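Multicopper oxidase (Pseudomonas thermotolerans, PDB 6VOW) probably oxidises phenolic and related substrates as a laccase-like enzyme, passing the electrons through its copper centres to reduce dioxygen to water. Local coordinates at residues H38-M49 against G61-R72; V150-S161 against V219-D227. All blocks are in the same frame, centred on the assembly; numbering follows the deposited sequence.

Interaction 1 (H38-M49 against G61-R72); sequences HDYELIAAPVDM and GYGGQAPGVELR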
loop_
_atom_site.group_PDB
_atom_site.type_symbol
_atom_site.label_atom_id
_atom_site.label_comp_id
_atom_site.label_asym_id
_atom_site.label_seq_id
_atom_site.Cartn_x
_atom_site.Cartn_y
_atom_site.Cartn_z
ATOM N N HIS A 38 21.492 3.164 -0.338
ATOM C CA HIS A 38 21.141 1.764 -0.402
ATOM C C HIS A 38 20.912 1.493 -1.858
ATOM O O HIS A 38 19.945 1.998 -2.437
ATOM C CB HIS A 38 19.861 1.538 0.383
ATOM C CG HIS A 38 19.916 2.031 1.773
ATOM N ND1 HIS A 38 19.897 1.170 2.828
ATOM C CD2 HIS A 38 20.017 3.276 2.303
ATOM C CE1 HIS A 38 19.974 1.853 3.953
ATOM N NE2 HIS A 38 20.070 3.129 3.665
ATOM N N ASP A 39 21.901 0.865 -2.500
ATOM C CA ASP A 39 21.828 0.408 -3.906
ATOM C C ASP A 39 21.195 -0.970 -4.121
ATOM O O ASP A 39 21.524 -1.989 -3.461
ATOM C CB ASP A 39 23.200 0.431 -4.646
ATOM C CG ASP A 39 23.576 1.806 -5.045
ATOM O OD1 ASP A 39 23.004 2.264 -6.022
ATOM O OD2 ASP A 39 24.341 2.509 -4.385
ATOM N N TYR A 40 20.268 -0.944 -5.075
ATOM C CA TYR A 40 19.554 -2.097 -5.527
ATOM C C TYR A 40 19.490 -2.044 -7.060
ATOM O O TYR A 40 19.396 -0.956 -7.649
ATOM C CB TYR A 40 18.137 -2.085 -4.964
ATOM C CG TYR A 40 17.981 -2.377 -3.508
ATOM C CD1 TYR A 40 18.007 -3.662 -3.055
ATOM C CD2 TYR A 40 17.834 -1.371 -2.583
ATOM C CE1 TYR A 40 17.837 -3.956 -1.727
ATOM C CE2 TYR A 40 17.672 -1.652 -1.266
ATOM C CZ TYR A 40 17.716 -2.958 -0.855
ATOM O OH TYR A 40 17.528 -3.301 0.424
ATOM N N GLU A 41 19.663 -3.215 -7.669
ATOM C CA GLU A 41 19.330 -3.492 -9.072
ATOM C C GLU A 41 18.058 -4.326 -9.006
ATOM O O GLU A 41 18.102 -5.466 -8.467
ATOM C CB GLU A 41 20.420 -4.324 -9.746
ATOM C CG GLU A 41 20.142 -4.524 -11.222
ATOM C CD GLU A 41 21.075 -5.463 -11.959
ATOM O OE1 GLU A 41 21.242 -6.638 -11.607
ATOM O OE2 GLU A 41 21.604 -5.024 -12.959
ATOM N N LEU A 42 16.954 -3.771 -9.532
ATOM C CA LEU A 42 15.651 -4.426 -9.452
ATOM C C LEU A 42 15.173 -4.737 -10.858
ATOM O O LEU A 42 14.985 -3.824 -11.661
ATOM C CB LEU A 42 14.611 -3.574 -8.756
ATOM C CG LEU A 42 13.311 -4.331 -8.417
ATOM C CD1 LEU A 42 13.590 -5.578 -7.586
ATOM C CD2 LEU A 42 12.312 -3.488 -7.683
ATOM N N ILE A 43 14.938 -6.019 -11.146
ATOM C CA ILE A 43 14.483 -6.487 -12.484
ATOM C C ILE A 43 13.014 -7.038 -12.426
ATOM O O ILE A 43 12.732 -7.963 -11.674
ATOM C CB ILE A 43 15.430 -7.610 -12.930
ATOM C CG1 ILE A 43 16.858 -7.104 -13.138
ATOM C CG2 ILE A 43 14.962 -8.252 -14.181
ATOM C CD1 ILE A 43 17.868 -8.227 -13.268
ATOM N N ALA A 44 12.122 -6.467 -13.243
ATOM C CA ALA A 44 10.801 -6.997 -13.555
ATOM C C ALA A 44 10.910 -8.014 -14.724
ATOM O O ALA A 44 11.435 -7.744 -15.806
ATOM C CB ALA A 44 9.913 -5.855 -13.953
ATOM N N ALA A 45 10.392 -9.189 -14.519
ATOM C CA ALA A 45 10.537 -10.256 -15.482
ATOM C C ALA A 45 9.506 -11.322 -15.196
ATOM O O ALA A 45 9.017 -11.381 -14.064
ATOM C CB ALA A 45 11.906 -10.890 -15.381
ATOM N N PRO A 46 9.213 -12.190 -16.222
ATOM C CA PRO A 46 8.303 -13.284 -16.025
ATOM C C PRO A 46 8.781 -14.202 -14.948
ATOM O O PRO A 46 9.933 -14.536 -14.936
ATOM C CB PRO A 46 8.302 -14.003 -17.399
ATOM C CG PRO A 46 8.757 -12.977 -18.421
ATOM C CD PRO A 46 9.688 -12.111 -17.643
ATOM N N VAL A 47 7.897 -14.566 -14.039
ATOM C CA VAL A 47 8.144 -15.625 -13.034
ATOM C C VAL A 47 7.036 -16.703 -13.130
ATOM O O VAL A 47 5.918 -16.389 -12.953
ATOM C CB VAL A 47 8.123 -15.118 -11.553
ATOM C CG1 VAL A 47 8.610 -16.245 -10.624
ATOM C CG2 VAL A 47 8.959 -13.911 -11.345
ATOM N N ASP A 48 7.363 -17.950 -13.464
ATOM C CA ASP A 48 6.373 -19.022 -13.459
ATOM C C ASP A 48 6.308 -19.434 -12.014
ATOM O O ASP A 48 7.321 -19.592 -11.353
ATOM C CB ASP A 48 6.758 -20.209 -14.354
ATOM C CG ASP A 48 6.394 -19.988 -15.805
ATOM O OD1 ASP A 48 5.966 -18.865 -16.099
ATOM O OD2 ASP A 48 6.510 -20.932 -16.658
ATOM N N MET A 49 5.116 -19.560 -11.519
ATOM C CA MET A 49 4.885 -19.843 -10.118
ATOM C C MET A 49 3.881 -20.929 -9.990
ATOM O O MET A 49 2.911 -20.940 -10.725
ATOM C CB MET A 49 4.257 -18.647 -9.517
ATOM C CG MET A 49 5.196 -17.532 -9.460
ATOM S SD MET A 49 4.473 -16.258 -8.515
ATOM C CE MET A 49 4.175 -16.970 -6.875
ATOM N N GLY A 61 7.174 -10.728 -12.076
ATOM C CA GLY A 61 7.738 -10.461 -10.721
ATOM C C GLY A 61 8.964 -9.582 -10.734
ATOM O O GLY A 61 9.662 -9.544 -11.747
ATOM N N TYR A 62 9.167 -8.877 -9.609
ATOM C CA TYR A 62 10.391 -8.206 -9.322
ATOM C C TYR A 62 11.335 -9.137 -8.558
ATOM O O TYR A 62 11.011 -9.613 -7.469
ATOM C CB TYR A 62 10.156 -6.998 -8.461
ATOM C CG TYR A 62 9.241 -5.975 -8.998
ATOM C CD1 TYR A 62 9.618 -5.146 -10.042
ATOM C CD2 TYR A 62 7.973 -5.812 -8.441
ATOM C CE1 TYR A 62 8.775 -4.169 -10.491
ATOM C CE2 TYR A 62 7.112 -4.803 -8.892
ATOM C CZ TYR A 62 7.549 -4.021 -9.902
ATOM O OH TYR A 62 6.765 -3.099 -10.384
ATOM N N GLY A 63 12.496 -9.386 -9.167
ATOM C CA GLY A 63 13.625 -10.030 -8.515
ATOM C C GLY A 63 13.369 -11.468 -8.392
ATOM O O GLY A 63 13.772 -12.066 -7.458
ATOM N N GLY A 64 12.640 -12.038 -9.308
ATOM C CA GLY A 64 12.539 -13.474 -9.372
ATOM C C GLY A 64 11.388 -13.991 -8.541
ATOM O O GLY A 64 11.272 -15.178 -8.428
ATOM N N GLN A 65 10.567 -13.121 -7.925
ATOM C CA GLN A 65 9.471 -13.573 -7.134
ATOM C C GLN A 65 8.295 -12.624 -7.258
ATOM O O GLN A 65 8.461 -11.499 -7.627
ATOM C CB GLN A 65 9.859 -13.604 -5.647
ATOM C CG GLN A 65 10.217 -12.219 -5.064
ATOM C CD GLN A 65 10.738 -12.323 -3.647
ATOM O OE1 GLN A 65 10.123 -11.822 -2.646
ATOM N NE2 GLN A 65 11.873 -13.035 -3.528
ATOM N N ALA A 66 7.141 -13.104 -6.791
ATOM C CA ALA A 66 5.932 -12.333 -6.654
ATOM C C ALA A 66 5.135 -12.817 -5.464
ATOM O O ALA A 66 4.856 -13.961 -5.429
ATOM C CB ALA A 66 5.207 -12.517 -7.916
ATOM N N PRO A 67 4.845 -12.001 -4.429
ATOM C CA PRO A 67 5.282 -10.609 -4.339
ATOM C C PRO A 67 6.766 -10.414 -4.456
ATOM O O PRO A 67 7.526 -11.253 -4.053
ATOM C CB PRO A 67 4.849 -10.167 -2.930
ATOM C CG PRO A 67 3.747 -11.105 -2.563
ATOM C CD PRO A 67 4.041 -12.396 -3.258
ATOM N N GLY A 68 7.121 -9.252 -4.938
ATOM C CA GLY A 68 8.500 -8.922 -5.224
ATOM C C GLY A 68 9.444 -8.875 -4.014
ATOM O O GLY A 68 9.060 -8.793 -2.820
ATOM N N VAL A 69 10.706 -8.932 -4.328
ATOM C CA VAL A 69 11.733 -8.840 -3.323
ATOM C C VAL A 69 11.504 -7.665 -2.346
ATOM O O VAL A 69 10.924 -6.607 -2.718
ATOM C CB VAL A 69 13.063 -8.609 -4.031
ATOM C CG1 VAL A 69 13.320 -7.115 -4.063
ATOM C CG2 VAL A 69 14.164 -9.381 -3.343
ATOM N N GLU A 70 11.926 -7.859 -1.093
ATOM C CA GLU A 70 11.810 -6.775 -0.095
ATOM C C GLU A 70 12.906 -5.682 -0.313
ATOM O O GLU A 70 14.019 -5.959 -0.370
ATOM C CB GLU A 70 11.709 -7.236 1.392
ATOM C CG GLU A 70 11.227 -6.028 2.267
ATOM C CD GLU A 70 10.850 -6.338 3.737
ATOM O OE1 GLU A 70 11.592 -5.843 4.590
ATOM O OE2 GLU A 70 9.816 -6.982 4.076
ATOM N N LEU A 71 12.529 -4.466 -0.580
ATOM C CA LEU A 71 13.532 -3.394 -0.579
ATOM C C LEU A 71 13.666 -2.766 0.820
ATOM O O LEU A 71 12.622 -2.434 1.500
ATOM C CB LEU A 71 13.218 -2.351 -1.618
ATOM C CG LEU A 71 13.823 -2.478 -3.009
ATOM C CD1 LEU A 71 13.621 -3.749 -3.661
ATOM C CD2 LEU A 71 13.213 -1.443 -3.915
ATOM N N ARG A 72 14.904 -2.624 1.295
ATOM C CA ARG A 72 15.080 -1.895 2.611
ATOM C C ARG A 72 15.890 -0.653 2.431
ATOM O O ARG A 72 16.876 -0.679 1.652
ATOM C CB ARG A 72 15.877 -2.654 3.642
ATOM C CG ARG A 72 15.499 -4.046 3.902
ATOM C CD ARG A 72 14.278 -4.127 4.732
ATOM N NE ARG A 72 14.521 -3.877 6.135
ATOM C CZ ARG A 72 13.846 -4.463 7.127
ATOM N NH1 ARG A 72 12.869 -5.365 6.947
ATOM N NH2 ARG A 72 14.166 -4.119 8.323
HETATM O O HOH W 1 16.725 -5.691 0.747
#

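Interaction 2 (V150-S161 against V219-D227); sequences VGPLVVEEREPS and VRLRLFNLD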
loop_
_atom_site.group_PDB
_atom_site.type_symbol
_atom_site.label_atom_id
_atom_site.label_comp_id
_atom_site.label_asym_id
_atom_site.label_seq_id
_atom_site.Cartn_x
_atom_site.Cartn_y
_atom_site.Cartn_z
ATOM N N VAL A 150 4.301 -6.473 -7.530
ATOM C CA VAL A 150 4.112 -5.784 -6.294
ATOM C C VAL A 150 5.167 -6.227 -5.310
ATOM O O VAL A 150 5.551 -7.436 -5.282
ATOM C CB VAL A 150 2.766 -6.035 -5.646
ATOM C CG1 VAL A 150 1.641 -5.554 -6.475
ATOM C CG2 VAL A 150 2.574 -7.438 -5.249
ATOM N N GLY A 151 5.632 -5.293 -4.509
ATOM C CA GLY A 151 6.630 -5.681 -3.485
ATOM C C GLY A 151 6.588 -4.809 -2.252
ATOM O O GLY A 151 6.122 -3.678 -2.320
ATOM N N PRO A 152 7.113 -5.291 -1.126
ATOM C CA PRO A 152 7.255 -4.470 0.077
ATOM C C PRO A 152 8.541 -3.613 0.070
ATOM O O PRO A 152 9.599 -4.117 -0.401
ATOM C CB PRO A 152 7.320 -5.525 1.226
ATOM C CG PRO A 152 7.692 -6.793 0.606
ATOM C CD PRO A 152 7.715 -6.593 -0.924
ATOM N N LEU A 153 8.426 -2.364 0.559
ATOM C CA LEU A 153 9.566 -1.447 0.894
ATOM C C LEU A 153 9.543 -1.046 2.352
ATOM O O LEU A 153 8.571 -0.460 2.821
ATOM C CB LEU A 153 9.499 -0.184 0.076
ATOM C CG LEU A 153 10.468 0.950 0.326
ATOM C CD1 LEU A 153 11.873 0.433 0.272
ATOM C CD2 LEU A 153 10.242 2.073 -0.659
ATOM N N VAL A 154 10.563 -1.443 3.108
ATOM C CA VAL A 154 10.724 -1.029 4.522
ATOM C C VAL A 154 11.744 0.090 4.623
ATOM O O VAL A 154 12.867 -0.080 4.146
ATOM C CB VAL A 154 11.181 -2.210 5.412
ATOM C CG1 VAL A 154 11.331 -1.789 6.842
ATOM C CG2 VAL A 154 10.161 -3.344 5.374
ATOM N N VAL A 155 11.354 1.226 5.203
ATOM C CA VAL A 155 12.254 2.246 5.597
ATOM C C VAL A 155 12.449 2.114 7.107
ATOM O O VAL A 155 11.527 2.367 7.869
ATOM C CB VAL A 155 11.762 3.636 5.148
ATOM C CG1 VAL A 155 12.786 4.734 5.548
ATOM C CG2 VAL A 155 11.574 3.643 3.603
ATOM N N GLU A 156 13.627 1.585 7.515
ATOM C CA GLU A 156 13.971 1.431 8.873
ATOM C C GLU A 156 13.974 2.802 9.612
ATOM O O GLU A 156 14.314 3.868 9.049
ATOM C CB GLU A 156 15.305 0.688 8.988
ATOM C CG GLU A 156 15.163 -0.787 8.550
ATOM C CD GLU A 156 16.458 -1.595 8.515
ATOM O OE1 GLU A 156 17.402 -1.084 9.136
ATOM O OE2 GLU A 156 16.527 -2.708 7.892
ATOM N N GLU A 157 13.527 2.800 10.860
ATOM C CA GLU A 157 13.623 4.056 11.709
ATOM C C GLU A 157 15.126 4.500 11.848
ATOM O O GLU A 157 16.044 3.676 11.831
ATOM C CB GLU A 157 13.067 3.862 13.118
ATOM C CG GLU A 157 11.550 3.607 13.227
ATOM C CD GLU A 157 11.144 2.208 12.658
ATOM O OE1 GLU A 157 11.882 1.148 12.815
ATOM O OE2 GLU A 157 10.065 2.168 12.037
ATOM N N ARG A 158 15.359 5.781 11.978
ATOM C CA ARG A 158 16.741 6.263 12.086
ATOM C C ARG A 158 17.358 5.738 13.371
ATOM O O ARG A 158 18.494 5.249 13.359
ATOM C CB ARG A 158 16.837 7.777 12.012
ATOM C CG ARG A 158 18.324 8.237 11.901
ATOM C CD ARG A 158 18.521 9.637 11.366
ATOM N NE ARG A 158 17.324 10.322 11.812
ATOM C CZ ARG A 158 16.364 10.830 11.056
ATOM N NH1 ARG A 158 16.468 10.894 9.752
ATOM N NH2 ARG A 158 15.286 11.373 11.670
ATOM N N GLU A 159 16.638 5.800 14.468
ATOM C CA GLU A 159 17.122 5.202 15.703
ATOM C C GLU A 159 16.395 3.893 15.909
ATOM O O GLU A 159 15.229 3.741 15.496
ATOM C CB GLU A 159 16.881 6.152 16.948
ATOM C CG GLU A 159 17.508 7.569 16.866
ATOM C CD GLU A 159 19.057 7.605 16.584
ATOM O OE1 GLU A 159 19.787 6.636 16.940
ATOM O OE2 GLU A 159 19.575 8.621 16.004
ATOM N N PRO A 160 17.040 2.961 16.590
ATOM C CA PRO A 160 16.513 1.649 16.832
ATOM C C PRO A 160 15.145 1.749 17.471
ATOM O O PRO A 160 14.983 2.413 18.452
ATOM C CB PRO A 160 17.549 0.996 17.820
ATOM C CG PRO A 160 18.507 2.052 18.197
ATOM C CD PRO A 160 18.435 3.081 17.097
ATOM N N SER A 161 14.139 1.123 16.886
ATOM C CA SER A 161 12.903 0.958 17.616
ATOM C C SER A 161 13.317 -0.059 18.649
ATOM O O SER A 161 14.230 -0.887 18.422
ATOM C CB SER A 161 11.808 0.388 16.719
ATOM O OG SER A 161 12.110 -0.966 16.445
ATOM N N VAL A 219 6.785 -9.008 18.623
ATOM C CA VAL A 219 7.217 -9.082 17.268
ATOM C C VAL A 219 6.469 -8.057 16.514
ATOM O O VAL A 219 5.326 -7.948 16.677
ATOM C CB VAL A 219 6.945 -10.428 16.616
ATOM C CG1 VAL A 219 7.326 -10.331 15.145
ATOM C CG2 VAL A 219 7.722 -11.546 17.338
ATOM N N ARG A 220 7.154 -7.305 15.690
ATOM C CA ARG A 220 6.541 -6.326 14.801
ATOM C C ARG A 220 6.228 -7.014 13.493
ATOM O O ARG A 220 7.146 -7.398 12.742
ATOM C CB ARG A 220 7.563 -5.291 14.525
ATOM C CG ARG A 220 7.138 -4.280 13.525
ATOM C CD ARG A 220 8.317 -3.398 13.295
ATOM N NE ARG A 220 7.920 -2.137 12.716
ATOM C CZ ARG A 220 8.708 -1.081 12.718
ATOM N NH1 ARG A 220 9.902 -1.158 13.327
ATOM N NH2 ARG A 220 8.303 0.064 12.152
ATOM N N LEU A 221 4.946 -7.196 13.238
ATOM C CA LEU A 221 4.473 -7.814 12.004
ATOM C C LEU A 221 4.173 -6.690 11.089
ATOM O O LEU A 221 3.326 -5.818 11.374
ATOM C CB LEU A 221 3.162 -8.605 12.233
ATOM C CG LEU A 221 3.155 -9.740 13.215
ATOM C CD1 LEU A 221 1.782 -10.395 13.194
ATOM C CD2 LEU A 221 4.222 -10.695 12.789
ATOM N N ARG A 222 4.895 -6.670 10.017
ATOM C CA ARG A 222 4.713 -5.613 9.015
ATOM C C ARG A 222 3.734 -6.208 8.018
ATOM O O ARG A 222 4.058 -7.199 7.389
ATOM C CB ARG A 222 6.061 -5.320 8.312
ATOM C CG ARG A 222 7.126 -4.820 9.259
ATOM C CD ARG A 222 8.441 -4.700 8.523
ATOM N NE ARG A 222 9.556 -4.142 9.339
ATOM C CZ ARG A 222 9.740 -2.859 9.621
ATOM N NH1 ARG A 222 8.906 -1.963 9.283
ATOM N NH2 ARG A 222 10.808 -2.460 10.333
ATOM N N LEU A 223 2.551 -5.609 7.896
ATOM C CA LEU A 223 1.451 -6.210 7.086
ATOM C C LEU A 223 1.243 -5.314 5.927
ATOM O O LEU A 223 0.937 -4.118 6.100
ATOM C CB LEU A 223 0.203 -6.265 7.910
ATOM C CG LEU A 223 0.307 -7.468 8.864
ATOM C CD1 LEU A 223 -0.448 -7.227 10.157
ATOM C CD2 LEU A 223 -0.287 -8.654 8.163
ATOM N N PHE A 224 1.460 -5.873 4.752
ATOM C CA PHE A 224 1.316 -5.159 3.497
ATOM C C PHE A 224 0.187 -5.779 2.681
ATOM O O PHE A 224 0.175 -6.987 2.407
ATOM C CB PHE A 224 2.586 -5.250 2.639
ATOM C CG PHE A 224 3.853 -4.869 3.330
ATOM C CD1 PHE A 224 4.509 -5.759 4.129
ATOM C CD2 PHE A 224 4.408 -3.630 3.133
ATOM C CE1 PHE A 224 5.732 -5.393 4.693
ATOM C CE2 PHE A 224 5.566 -3.236 3.760
ATOM C CZ PHE A 224 6.268 -4.157 4.493
ATOM N N ASN A 225 -0.750 -4.952 2.280
ATOM C CA ASN A 225 -1.796 -5.459 1.398
ATOM C C ASN A 225 -1.343 -5.130 -0.019
ATOM O O ASN A 225 -1.420 -3.962 -0.474
ATOM C CB ASN A 225 -3.163 -4.852 1.749
ATOM C CG ASN A 225 -4.262 -5.314 0.769
ATOM O OD1 ASN A 225 -3.977 -5.767 -0.348
ATOM N ND2 ASN A 225 -5.522 -5.202 1.201
ATOM N N LEU A 226 -0.822 -6.145 -0.703
ATOM C CA LEU A 226 -0.328 -5.933 -1.991
ATOM C C LEU A 226 -1.347 -6.306 -3.022
ATOM O O LEU A 226 -0.998 -6.359 -4.186
ATOM C CB LEU A 226 1.016 -6.640 -2.230
ATOM C CG LEU A 226 2.056 -6.365 -1.180
ATOM C CD1 LEU A 226 3.340 -7.016 -1.645
ATOM C CD2 LEU A 226 2.312 -4.873 -0.993
ATOM N N ASP A 227 -2.612 -6.415 -2.625
ATOM C CA ASP A 227 -3.638 -6.824 -3.519
ATOM C C ASP A 227 -4.200 -5.710 -4.359
ATOM O O ASP A 227 -4.207 -4.623 -3.971
ATOM C CB ASP A 227 -4.757 -7.496 -2.790
ATOM C CG ASP A 227 -5.591 -8.366 -3.754
ATOM O OD1 ASP A 227 -5.052 -9.443 -4.191
ATOM O OD2 ASP A 227 -6.730 -7.885 -4.141
HETATM O O HOH W 2 10.299 0.790 9.828
HETATM O O HOH W 3 11.683 -3.319 13.948
#

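Interaction 1 (H38-M49 against G61-R72)
The hydroxyl of Y40 accepts the backbone N-H of R72, with Y40 OH and R72 N 2.8 Å apart. L71 lies over one face of the Y40 ring: its CG is 4.1 Å from the ring centroid and 7° off the normal, a CH-pi contact. With CG beside the backbone N (chi1 -72°), the Y40 ring reaches across to the chain at L71 and R72. Further along, L42 sets CD1 3.8 Å from Y62 CB, while its CD2 meets L71 CD1. A44 CB packs obliquely on the Y62 ring. The backbones pair where A45 and G61 exchange two hydrogen bonds, A45 N to G61 O at 2.9 Å and G61 N to A45 O at 2.8 Å, and G63 N adds a third to I43 O. V47 CG2 lies 3.7 Å from G61 CA, where a side chain on G61 would collide with it. Beyond this, M49 SD rests on A66 CB. On its other edge, 38-49 hydrogen-bonds to strand 78-85. The arrangement is an antiparallel beta hairpin whose second strand leads through a loop into the facing sheet, as in the cupredoxin-like domains of multicopper oxidases.

Interaction 2 (V150-S161 against V219-D227)
Two beta sheets of neighbouring domains face each other here, strand 151-156 of one against strand 218-225 of the next, in the multidomain cupredoxin-like architecture of multicopper oxidases. No backbone hydrogen bonds join the two segments; their strand axes approach to 8.3 Å, with 139° between their N-to-C directions, roughly but not fully antiparallel, and side chains fill the interface. At one end E157 and R220 form a two-pronged, end-on salt bridge: R220 NH2 gives a nearly straight bond to E157 OE2 at 2.7 Å, and R220 NH1 reaches E157 OE1 at 3.1 Å. The guanidinium and carboxylate planes are turned 29° from each other. The E157 chain bends at chi2 (69°), which brings the carboxylate nearer the arginine. A water donates to both E157 OE2 and V155 O and accepts from R222 NH1. An alanine in place of E157 would probably leave the buried NH1 and NH2 of R220 without their carboxylate mate and deprive this water of one of its acceptors. V154 CG1 sits over the centre of the R222 guanidinium, 3.4 Å from CZ, while R220 NE lies over the opposite face. The next step is apolar: P152 CB sits over the centre of the F224 ring, 3.7 Å from its centroid, a CH-pi contact, and V154 CG2 comes to the ring edge. V150 CG2 then presses tightly against L226 CB at 3.5 Å. R220 NE also forms a salt bridge with D269 of strand 267-273, and R222 NH2 one with E166 of strand 165-174. Strand 165-174 also lines the interface, with S170 touching P152 and L226 and S168 touching R222, while N132 and W134 of strand 131-136 border F224 and L226.

Overall arrangement
Interaction 1 closes before interaction 2 opens along the chain, and their centres lie 16 Å apart. They meet in one mixed sheet, where strand 71-74, entered at the end of 61-72, runs parallel to strand 151-156. The salt bridge between R72 and E156 ties the two directly. Interaction 1 thus connects two sheets of the first domain, whereas interaction 2 sets the second of these against the sheet containing strand 218-225. E166, on strand 165-174, pairs with both R72 and R222 and so bridges the contacts. The side chains of Y62 and V150 lie about 10 and 8 Å from the Cu-O-Cu linkage, placing both contacts near the copper cluster.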